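Local coordinates for protein argininosuccinate lyase (Chelativorans sp., PDB 6RXA) that acts as a C-N lyase of the aspartase/fumarase superfamily, known as EDDS lyase, and probably splits argininosuccinate into fumarate and arginine, at residues T67-D76 with Y91-V102; L249-Q260 with L292-A302. The protein carries 2 engineered substitutions. All blocks are in the same frame, centred on the assembly; numbering follows the deposited sequence.

Contact 1: residues T67-D76 with Y91-V102; sequences TILSGLAQVD and YEAALKRTIGSV
Y91 and D76 make the hydrogen bond that crosses this contact: Y91 OH donates to D76 OD1 over 2.7 Å, reaching the oxygen from above the carboxylate plane. The tyrosine gets there because CG stands anti to its backbone N (chi1 -178°), which sends the ring across to helix 62-79. D76 is also held by helix 35-56, where OD1 is bonded to S44 and OD2 is salt-bridged to R48.

CH-pi and edge packing fix the same ring. V75 CG1 lies over one face, 3.8 Å from the centroid and 25° off the normal, while L72 CD2 sits in the ring plane, 3.7 Å from Y91 CE1. A phenylalanine here would probably leave D76 OD1 with one donor fewer and the ring held only by its packing.

Aliphatic packing makes up most of the rest. V75 is a knob in the hole formed by Y91, A94, L95 and T98, its CG2 reaching the backbone at L95 CA. In return, L95 fits among I68, G71, L72 and V75. L95 CD1 comes within 3.3 Å of G71 C, and I99 CG2 is 3.6 Å from G71 CA; a CB on G71 would overlap both methyls. The axes of the two segments pass 9.4 Å apart at 115°, with G71 giving L95 and I99 room at the backbone. Toward the C-terminal end of 91-102, T67 CG2 meets V102 CG1 at 3.9 Å, and I99 CD1 rests against the backbone at I68 CA.

Helices 62-79 and 88-99 belong to the helical N-terminal region of the superfamily fold. With one hydrogen bond across it and mostly apolar contacts besides, shape complementarity probably carries most of the cohesion, while the tyrosine hydroxyl links it to the D76-R48 salt bridge.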
loop_
_atom_site.group_PDB
_atom_site.type_symbol
_atom_site.label_atom_id
_atom_site.label_comp_id
_atom_site.label_asym_id
_atom_site.label_seq_id
_atom_site.Cartn_x
_atom_site.Cartn_y
_atom_site.Cartn_z
ATOM N N THR A 67 43.355 -14.741 -19.745
ATOM C CA THR A 67 42.629 -14.517 -20.988
ATOM C C THR A 67 41.234 -13.973 -20.710
ATOM O O THR A 67 40.798 -12.993 -21.329
ATOM C CB THR A 67 42.550 -15.816 -21.785
ATOM O OG1 THR A 67 43.875 -16.294 -22.056
ATOM C CG2 THR A 67 41.810 -15.569 -23.083
ATOM N N ILE A 68 40.526 -14.590 -19.760
ATOM C CA ILE A 68 39.194 -14.137 -19.380
ATOM C C ILE A 68 39.243 -12.715 -18.828
ATOM O O ILE A 68 38.484 -11.840 -19.257
ATOM C CB ILE A 68 38.572 -15.117 -18.368
ATOM C CG1 ILE A 68 38.299 -16.467 -19.039
ATOM C CG2 ILE A 68 37.281 -14.542 -17.796
ATOM C CD1 ILE A 68 37.995 -17.599 -18.075
ATOM N N LEU A 69 40.135 -12.465 -17.861
ATOM C CA LEU A 69 40.157 -11.170 -17.187
ATOM C C LEU A 69 40.478 -10.034 -18.153
ATOM O O LEU A 69 39.876 -8.956 -18.069
ATOM C CB LEU A 69 41.136 -11.189 -16.010
ATOM C CG LEU A 69 40.775 -12.125 -14.858
ATOM C CD1 LEU A 69 41.943 -12.316 -13.914
ATOM C CD2 LEU A 69 39.576 -11.568 -14.090
ATOM N N SER A 70 41.424 -10.245 -19.075
ATOM C CA SER A 70 41.683 -9.220 -20.082
ATOM C C SER A 70 40.463 -9.014 -20.977
ATOM O O SER A 70 40.149 -7.882 -21.360
ATOM C CB SER A 70 42.907 -9.593 -20.917
ATOM O OG SER A 70 44.090 -9.437 -20.163
ATOM N N GLY A 71 39.756 -10.096 -21.311
ATOM C CA GLY A 71 38.543 -9.957 -22.100
ATOM C C GLY A 71 37.451 -9.184 -21.389
ATOM O O GLY A 71 36.706 -8.421 -22.017
ATOM N N LEU A 72 37.315 -9.377 -20.070
ATOM C CA LEU A 72 36.312 -8.629 -19.317
ATOM C C LEU A 72 36.525 -7.126 -19.470
ATOM O O LEU A 72 35.562 -6.368 -19.636
ATOM C CB LEU A 72 36.335 -9.010 -17.836
ATOM C CG LEU A 72 35.992 -10.450 -17.480
ATOM C CD1 LEU A 72 36.208 -10.640 -15.974
ATOM C CD2 LEU A 72 34.578 -10.800 -17.868
ATOM N N ALA A 73 37.782 -6.678 -19.427
ATOM C CA ALA A 73 38.056 -5.257 -19.605
ATOM C C ALA A 73 37.606 -4.786 -20.982
ATOM O O ALA A 73 37.044 -3.694 -21.120
ATOM C CB ALA A 73 39.547 -5.001 -19.401
ATOM N N GLN A 74 37.826 -5.603 -22.012
ATOM C CA GLN A 74 37.407 -5.219 -23.357
ATOM C C GLN A 74 35.886 -5.155 -23.468
ATOM O O GLN A 74 35.341 -4.208 -24.043
ATOM C CB GLN A 74 37.976 -6.196 -24.386
ATOM C CG GLN A 74 39.498 -6.249 -24.442
ATOM C CD GLN A 74 39.989 -7.324 -25.402
ATOM O OE1 GLN A 74 39.780 -7.227 -26.609
ATOM N NE2 GLN A 74 40.624 -8.361 -24.865
ATOM N N VAL A 75 35.171 -6.143 -22.921
ATOM C CA VAL A 75 33.715 -6.132 -23.047
ATOM C C VAL A 75 33.108 -5.018 -22.200
ATOM O O VAL A 75 32.130 -4.377 -22.603
ATOM C CB VAL A 75 33.114 -7.512 -22.735
ATOM C CG1 VAL A 75 31.619 -7.481 -22.928
ATOM C CG2 VAL A 75 33.719 -8.575 -23.647
ATOM N N ASP A 76 33.687 -4.752 -21.026
ATOM C CA ASP A 76 33.232 -3.622 -20.227
ATOM C C ASP A 76 33.285 -2.330 -21.040
ATOM O O ASP A 76 32.362 -1.507 -20.975
ATOM C CB ASP A 76 34.090 -3.490 -18.968
ATOM C CG ASP A 76 33.801 -4.563 -17.916
ATOM O OD1 ASP A 76 32.839 -5.351 -18.056
ATOM O OD2 ASP A 76 34.565 -4.609 -16.927
ATOM N N TYR A 91 26.389 -10.424 -22.431
ATOM C CA TYR A 91 27.757 -10.086 -22.064
ATOM C C TYR A 91 28.685 -11.277 -22.260
ATOM O O TYR A 91 29.780 -11.139 -22.820
ATOM C CB TYR A 91 27.759 -9.613 -20.608
ATOM C CG TYR A 91 29.102 -9.185 -20.098
ATOM C CD1 TYR A 91 30.016 -10.118 -19.634
ATOM C CD2 TYR A 91 29.453 -7.848 -20.071
ATOM C CE1 TYR A 91 31.258 -9.731 -19.162
ATOM C CE2 TYR A 91 30.696 -7.447 -19.597
ATOM C CZ TYR A 91 31.590 -8.399 -19.142
ATOM O OH TYR A 91 32.824 -8.020 -18.674
ATOM N N GLU A 92 28.261 -12.458 -21.808
ATOM C CA GLU A 92 29.085 -13.645 -21.978
ATOM C C GLU A 92 29.318 -13.933 -23.453
ATOM O O GLU A 92 30.413 -14.347 -23.846
ATOM C CB GLU A 92 28.426 -14.843 -21.291
ATOM C CG GLU A 92 29.387 -16.023 -21.134
ATOM C CD GLU A 92 28.689 -17.347 -20.860
ATOM O OE1 GLU A 92 28.498 -18.119 -21.823
ATOM O OE2 GLU A 92 28.340 -17.625 -19.691
ATOM N N ALA A 93 28.298 -13.711 -24.287
ATOM C CA ALA A 93 28.447 -13.979 -25.715
ATOM C C ALA A 93 29.411 -12.995 -26.360
ATOM O O ALA A 93 30.214 -13.375 -27.223
ATOM C CB ALA A 93 27.084 -13.966 -26.403
ATOM N N ALA A 94 29.359 -11.724 -25.953
ATOM C CA ALA A 94 30.352 -10.766 -26.409
ATOM C C ALA A 94 31.750 -11.164 -25.946
ATOM O O ALA A 94 32.722 -11.003 -26.683
ATOM C CB ALA A 94 30.000 -9.363 -25.913
ATOM N N LEU A 95 31.873 -11.678 -24.719
ATOM C CA LEU A 95 33.173 -12.153 -24.256
ATOM C C LEU A 95 33.676 -13.305 -25.128
ATOM O O LEU A 95 34.849 -13.330 -25.511
ATOM C CB LEU A 95 33.088 -12.568 -22.788
ATOM C CG LEU A 95 34.430 -12.901 -22.131
ATOM C CD1 LEU A 95 35.321 -11.678 -21.968
ATOM C CD2 LEU A 95 34.156 -13.555 -20.784
ATOM N N LYS A 96 32.798 -14.253 -25.469
ATOM C CA LYS A 96 33.179 -15.355 -26.351
ATOM C C LYS A 96 33.622 -14.843 -27.712
ATOM O O LYS A 96 34.593 -15.349 -28.285
ATOM C CB LYS A 96 31.992 -16.308 -26.493
ATOM C CG LYS A 96 32.177 -17.478 -27.454
ATOM C CD LYS A 96 30.911 -18.363 -27.473
ATOM C CE LYS A 96 29.741 -17.674 -28.178
ATOM N NZ LYS A 96 28.413 -18.244 -27.789
ATOM N N ARG A 97 32.916 -13.845 -28.259
ATOM C CA ARG A 97 33.338 -13.290 -29.544
ATOM C C ARG A 97 34.687 -12.591 -29.430
ATOM O O ARG A 97 35.435 -12.521 -30.412
ATOM C CB ARG A 97 32.289 -12.332 -30.104
ATOM C CG ARG A 97 31.018 -13.034 -30.549
ATOM C CD ARG A 97 30.086 -12.088 -31.286
ATOM N NE ARG A 97 29.540 -11.041 -30.419
ATOM C CZ ARG A 97 28.416 -11.168 -29.715
ATOM N NH1 ARG A 97 27.725 -12.299 -29.752
ATOM N NH2 ARG A 97 27.998 -10.166 -28.963
ATOM N N THR A 98 35.024 -12.103 -28.227
ATOM C CA THR A 98 36.248 -11.329 -28.030
ATOM C C THR A 98 37.460 -12.223 -27.782
ATOM O O THR A 98 38.538 -11.961 -28.333
ATOM C CB THR A 98 36.041 -10.352 -26.867
ATOM O OG1 THR A 98 34.964 -9.456 -27.183
ATOM C CG2 THR A 98 37.305 -9.536 -26.600
ATOM N N ILE A 99 37.325 -13.262 -26.961
ATOM C CA ILE A 99 38.468 -14.055 -26.525
ATOM C C ILE A 99 38.366 -15.525 -26.895
ATOM O O ILE A 99 39.326 -16.271 -26.654
ATOM C CB ILE A 99 38.721 -13.917 -25.008
ATOM C CG1 ILE A 99 37.554 -14.532 -24.221
ATOM C CG2 ILE A 99 38.926 -12.464 -24.645
ATOM C CD1 ILE A 99 37.795 -14.582 -22.733
ATOM N N GLY A 100 37.244 -15.980 -27.421
ATOM C CA GLY A 100 37.073 -17.377 -27.750
ATOM C C GLY A 100 36.270 -18.130 -26.713
ATOM O O GLY A 100 35.739 -17.571 -25.746
ATOM N N SER A 101 36.205 -19.451 -26.915
ATOM C CA SER A 101 35.291 -20.286 -26.151
ATOM C C SER A 101 35.624 -20.357 -24.664
ATOM O O SER A 101 34.733 -20.673 -23.868
ATOM C CB SER A 101 35.260 -21.689 -26.755
ATOM O OG SER A 101 36.552 -22.272 -26.702
ATOM N N VAL A 102 36.869 -20.081 -24.266
ATOM C CA VAL A 102 37.224 -20.063 -22.847
ATOM C C VAL A 102 36.361 -19.091 -22.052
ATOM O O VAL A 102 36.264 -19.209 -20.822
ATOM C CB VAL A 102 38.731 -19.759 -22.681
ATOM C CG1 VAL A 102 39.033 -18.295 -22.981
ATOM C CG2 VAL A 102 39.197 -20.140 -21.274
#

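Contact 2: residues L249-Q260 with L292-A302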
loop_
_atom_site.group_PDB
_atom_site.type_symbol
_atom_site.label_atom_id
_atom_site.label_comp_id
_atom_site.label_asym_id
_atom_site.label_seq_id
_atom_site.Cartn_x
_atom_site.Cartn_y
_atom_site.Cartn_z
ATOM N N LEU A 249 11.652 8.828 5.338
ATOM C CA LEU A 249 11.083 9.919 4.554
ATOM C C LEU A 249 9.790 10.432 5.165
ATOM O O LEU A 249 9.463 11.609 4.977
ATOM C CB LEU A 249 10.905 9.519 3.087
ATOM C CG LEU A 249 12.202 9.538 2.256
ATOM C CD1 LEU A 249 12.018 8.855 0.920
ATOM C CD2 LEU A 249 12.661 10.979 2.047
ATOM N N SER A 250 9.038 9.579 5.874
ATOM C CA SER A 250 7.821 10.081 6.503
ATOM C C SER A 250 8.158 11.123 7.564
ATOM O O SER A 250 7.417 12.102 7.726
ATOM C CB SER A 250 6.948 8.954 7.076
ATOM O OG SER A 250 7.411 8.517 8.342
ATOM N N GLY A 251 9.285 10.961 8.263
ATOM C CA GLY A 251 9.676 11.973 9.228
ATOM C C GLY A 251 10.152 13.236 8.555
ATOM O O GLY A 251 9.968 14.339 9.081
ATOM N N LEU A 252 10.774 13.086 7.383
ATOM C CA LEU A 252 11.175 14.225 6.566
ATOM C C LEU A 252 9.958 14.966 6.024
ATOM O O LEU A 252 9.923 16.203 6.058
ATOM C CB LEU A 252 12.123 13.719 5.470
ATOM C CG LEU A 252 12.680 14.784 4.533
ATOM C CD1 LEU A 252 14.055 14.420 4.001
ATOM C CD2 LEU A 252 11.735 15.028 3.381
ATOM N N SER A 253 8.930 14.240 5.579
ATOM C CA SER A 253 7.673 14.879 5.202
ATOM C C SER A 253 7.077 15.672 6.363
ATOM O O SER A 253 6.572 16.785 6.173
ATOM C CB SER A 253 6.682 13.823 4.709
ATOM O OG SER A 253 5.412 14.411 4.509
ATOM N N ARG A 254 7.119 15.114 7.568
ATOM C CA ARG A 254 6.533 15.792 8.717
ATOM C C ARG A 254 7.265 17.088 9.037
ATOM O O ARG A 254 6.630 18.104 9.352
ATOM C CB ARG A 254 6.529 14.837 9.913
ATOM C CG ARG A 254 5.521 13.715 9.732
ATOM C CD ARG A 254 5.676 12.589 10.746
ATOM N NE ARG A 254 5.146 12.967 12.036
ATOM C CZ ARG A 254 5.331 12.260 13.143
ATOM N NH1 ARG A 254 6.085 11.146 13.093
ATOM N NH2 ARG A 254 4.752 12.670 14.280
ATOM N N LEU A 255 8.595 17.086 8.948
ATOM C CA LEU A 255 9.338 18.325 9.143
ATOM C C LEU A 255 9.038 19.320 8.032
ATOM O O LEU A 255 8.858 20.512 8.296
ATOM C CB LEU A 255 10.839 18.057 9.198
ATOM C CG LEU A 255 11.695 19.312 9.342
ATOM C CD1 LEU A 255 11.381 20.065 10.629
ATOM C CD2 LEU A 255 13.181 18.960 9.295
ATOM N N ALA A 256 9.019 18.857 6.777
ATOM C CA ALA A 256 8.678 19.753 5.680
ATOM C C ALA A 256 7.301 20.374 5.888
ATOM O O ALA A 256 7.112 21.576 5.669
ATOM C CB ALA A 256 8.731 18.989 4.356
ATOM N N SER A 257 6.324 19.568 6.296
ATOM C CA SER A 257 4.984 20.092 6.548
ATOM C C SER A 257 4.999 21.102 7.691
ATOM O O SER A 257 4.348 22.153 7.610
ATOM C CB SER A 257 4.038 18.928 6.837
ATOM O OG SER A 257 2.679 19.319 6.805
ATOM N N GLU A 258 5.746 20.810 8.760
ATOM C CA GLU A 258 5.847 21.731 9.888
ATOM C C GLU A 258 6.356 23.087 9.429
ATOM O O GLU A 258 5.786 24.130 9.769
ATOM C CB GLU A 258 6.808 21.165 10.935
ATOM C CG GLU A 258 6.725 21.883 12.275
ATOM C CD GLU A 258 5.828 21.164 13.264
ATOM O OE1 GLU A 258 6.064 19.954 13.490
ATOM O OE2 GLU A 258 4.897 21.815 13.822
ATOM N N ILE A 259 7.438 23.079 8.649
ATOM C CA ILE A 259 8.041 24.314 8.146
ATOM C C ILE A 259 7.092 25.012 7.178
ATOM O O ILE A 259 7.002 26.243 7.157
ATOM C CB ILE A 259 9.418 24.027 7.516
ATOM C CG1 ILE A 259 10.395 23.531 8.587
ATOM C CG2 ILE A 259 9.945 25.278 6.832
ATOM C CD1 ILE A 259 11.737 23.064 8.038
ATOM N N GLN A 260 6.380 24.247 6.360
ATOM C CA GLN A 260 5.401 24.848 5.461
ATOM C C GLN A 260 4.328 25.604 6.241
ATOM O O GLN A 260 3.910 26.691 5.830
ATOM C CB GLN A 260 4.785 23.782 4.564
ATOM C CG GLN A 260 4.071 24.372 3.366
ATOM C CD GLN A 260 3.569 23.332 2.393
ATOM O OE1 GLN A 260 3.532 22.131 2.697
ATOM N NE2 GLN A 260 3.132 23.787 1.222
ATOM N N LEU A 292 9.843 22.213 -0.192
ATOM C CA LEU A 292 9.131 21.402 0.792
ATOM C C LEU A 292 8.147 20.457 0.119
ATOM O O LEU A 292 8.070 19.274 0.478
ATOM C CB LEU A 292 8.404 22.332 1.766
ATOM C CG LEU A 292 9.231 23.398 2.489
ATOM C CD1 LEU A 292 8.360 24.241 3.427
ATOM C CD2 LEU A 292 10.413 22.777 3.216
ATOM N N GLU A 293 7.386 20.954 -0.859
ATOM C CA GLU A 293 6.357 20.116 -1.465
ATOM C C GLU A 293 6.964 18.996 -2.295
ATOM O O GLU A 293 6.465 17.864 -2.266
ATOM C CB GLU A 293 5.370 20.959 -2.263
ATOM C CG GLU A 293 4.484 21.798 -1.329
ATOM C CD GLU A 293 3.186 22.239 -1.946
ATOM O OE1 GLU A 293 2.265 22.590 -1.163
ATOM O OE2 GLU A 293 3.099 22.288 -3.199
ATOM N N ARG A 294 8.033 19.278 -3.044
ATOM C CA ARG A 294 8.667 18.199 -3.798
ATOM C C ARG A 294 9.385 17.215 -2.880
ATOM O O ARG A 294 9.534 16.042 -3.233
ATOM C CB ARG A 294 9.614 18.766 -4.853
ATOM C CG ARG A 294 8.868 19.372 -6.030
ATOM C CD ARG A 294 9.819 20.048 -6.981
ATOM N NE ARG A 294 9.167 20.446 -8.227
ATOM C CZ ARG A 294 9.033 19.657 -9.290
ATOM N NH1 ARG A 294 9.487 18.410 -9.272
ATOM N NH2 ARG A 294 8.434 20.121 -10.377
ATOM N N SER A 295 9.841 17.661 -1.706
ATOM C CA SER A 295 10.401 16.718 -0.743
ATOM C C SER A 295 9.318 15.784 -0.207
ATOM O O SER A 295 9.526 14.565 -0.110
ATOM C CB SER A 295 11.109 17.477 0.387
ATOM O OG SER A 295 12.284 18.134 -0.098
ATOM N N ARG A 296 8.152 16.335 0.146
ATOM C CA ARG A 296 7.039 15.496 0.558
ATOM C C ARG A 296 6.631 14.528 -0.546
ATOM O O ARG A 296 6.346 13.354 -0.279
ATOM C CB ARG A 296 5.845 16.353 0.979
ATOM C CG ARG A 296 6.102 17.214 2.209
ATOM C CD ARG A 296 4.823 17.841 2.740
ATOM N NE ARG A 296 4.048 16.846 3.486
ATOM C CZ ARG A 296 2.746 16.909 3.729
ATOM N NH1 ARG A 296 2.008 17.912 3.268
ATOM N NH2 ARG A 296 2.174 15.945 4.432
ATOM N N LYS A 297 6.608 14.998 -1.801
ATOM C CA LYS A 297 6.264 14.134 -2.927
ATOM C C LYS A 297 7.143 12.883 -2.948
ATOM O O LYS A 297 6.647 11.767 -3.156
ATOM C CB LYS A 297 6.381 14.919 -4.232
ATOM C CG LYS A 297 5.967 14.169 -5.499
ATOM C CD LYS A 297 6.284 15.039 -6.714
ATOM C CE LYS A 297 5.886 14.429 -8.015
ATOM N NZ LYS A 297 6.329 15.399 -9.095
ATOM N N ALA A 298 8.455 13.050 -2.734
ATOM C CA ALA A 298 9.359 11.904 -2.674
ATOM C C ALA A 298 9.002 10.966 -1.530
ATOM O O ALA A 298 9.043 9.741 -1.690
ATOM C CB ALA A 298 10.797 12.401 -2.518
ATOM N N ALA A 299 8.651 11.523 -0.369
ATOM C CA ALA A 299 8.213 10.704 0.754
ATOM C C ALA A 299 7.003 9.862 0.385
ATOM O O ALA A 299 6.958 8.659 0.680
ATOM C CB ALA A 299 7.897 11.599 1.956
ATOM N N PHE A 300 5.981 10.483 -0.214
ATOM C CA PHE A 300 4.780 9.734 -0.570
ATOM C C PHE A 300 5.114 8.659 -1.595
ATOM O O PHE A 300 4.631 7.526 -1.511
ATOM C CB PHE A 300 3.739 10.677 -1.168
ATOM C CG PHE A 300 3.455 11.906 -0.355
ATOM C CD1 PHE A 300 3.576 11.922 1.027
ATOM C CD2 PHE A 300 3.036 13.055 -0.998
ATOM C CE1 PHE A 300 3.287 13.082 1.731
ATOM C CE2 PHE A 300 2.741 14.195 -0.304
ATOM C CZ PHE A 300 2.869 14.213 1.060
ATOM N N ALA A 301 5.949 8.995 -2.575
ATOM C CA ALA A 301 6.257 8.039 -3.626
ATOM C C ALA A 301 7.002 6.827 -3.085
ATOM O O ALA A 301 6.882 5.730 -3.647
ATOM C CB ALA A 301 7.072 8.705 -4.729
ATOM N N ALA A 302 7.766 7.000 -2.003
ATOM C CA ALA A 302 8.528 5.905 -1.413
ATOM C C ALA A 302 7.626 4.803 -0.865
ATOM O O ALA A 302 8.091 3.686 -0.632
ATOM C CB ALA A 302 9.433 6.422 -0.300
HETATM O O HOH W 1 2.488 19.965 1.332
#
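A299 CB presses against the backbone of the facing helix, 3.4 Å from L249 O and 3.7 Å from S253 CB, and these short approaches mark the tight side of the contact. Small residues make them possible: A256, A299 and S253 let the axes of the two segments come within 8.5 Å in a near-antiparallel crossing of 153°. At the other end L292 CD1 lies over the last turn of 249-260, 3.5 Å from Q260 N, and also touches I259 CG2. Helix 329-348 backs this apolar side, with M342 against L252, L292 and S295.

Helices 236-262 and 290-301 lie in the central helical bundle through which members of this superfamily assemble as tetramers, and R294, on 292-302, is a fumarate-binding residue.

The polar side is less closely packed between the two helices and includes a water, although its residues are buried in the assembly. A bend at chi3 (77°) brings the R296 guanidinium to S253, where NE gives OG of that serine an almost straight 3.0 Å bond (176°) in the guanidinium plane. S257 OG, itself hydrogen-bonded to E317 of the third subunit, lies over one face of that group and F300 CZ over the opposite one. Next to it, Q260 NE2 donates to E293 OE1 over 2.8 Å on its anti side but tilted out of the carboxylate plane, with amide and carboxylate nearly perpendicular. A water bridges R296 and Q260, donating a hydrogen bond to Q260 OE1 at 2.8 Å and accepting from R296 NH1 at 2.9 Å. Other chains also bind the arginine: R296 NH2 is bonded to N314 O of the third subunit and NH1 to A315 O of the second.

The two contacts share no helix, and their centres stand 47 Å apart. Contact 1 lies about 40 Å from the centre of the chain and is partly buried; contact 2 is about 11 Å from it, with every touching residue buried. Their chemistry follows that placing. In 67-76 with 91-102 the crossing is steep, aliphatic knobs dominate, and other subunits reach only its margins, at residues such as E92 and R97. In 249-260 with 292-302 the helices run nearly antiparallel, small residues bring the backbones closer, and the polar edge is shared with all three neighbouring subunits, so intrachain packing and tetramer assembly merge there.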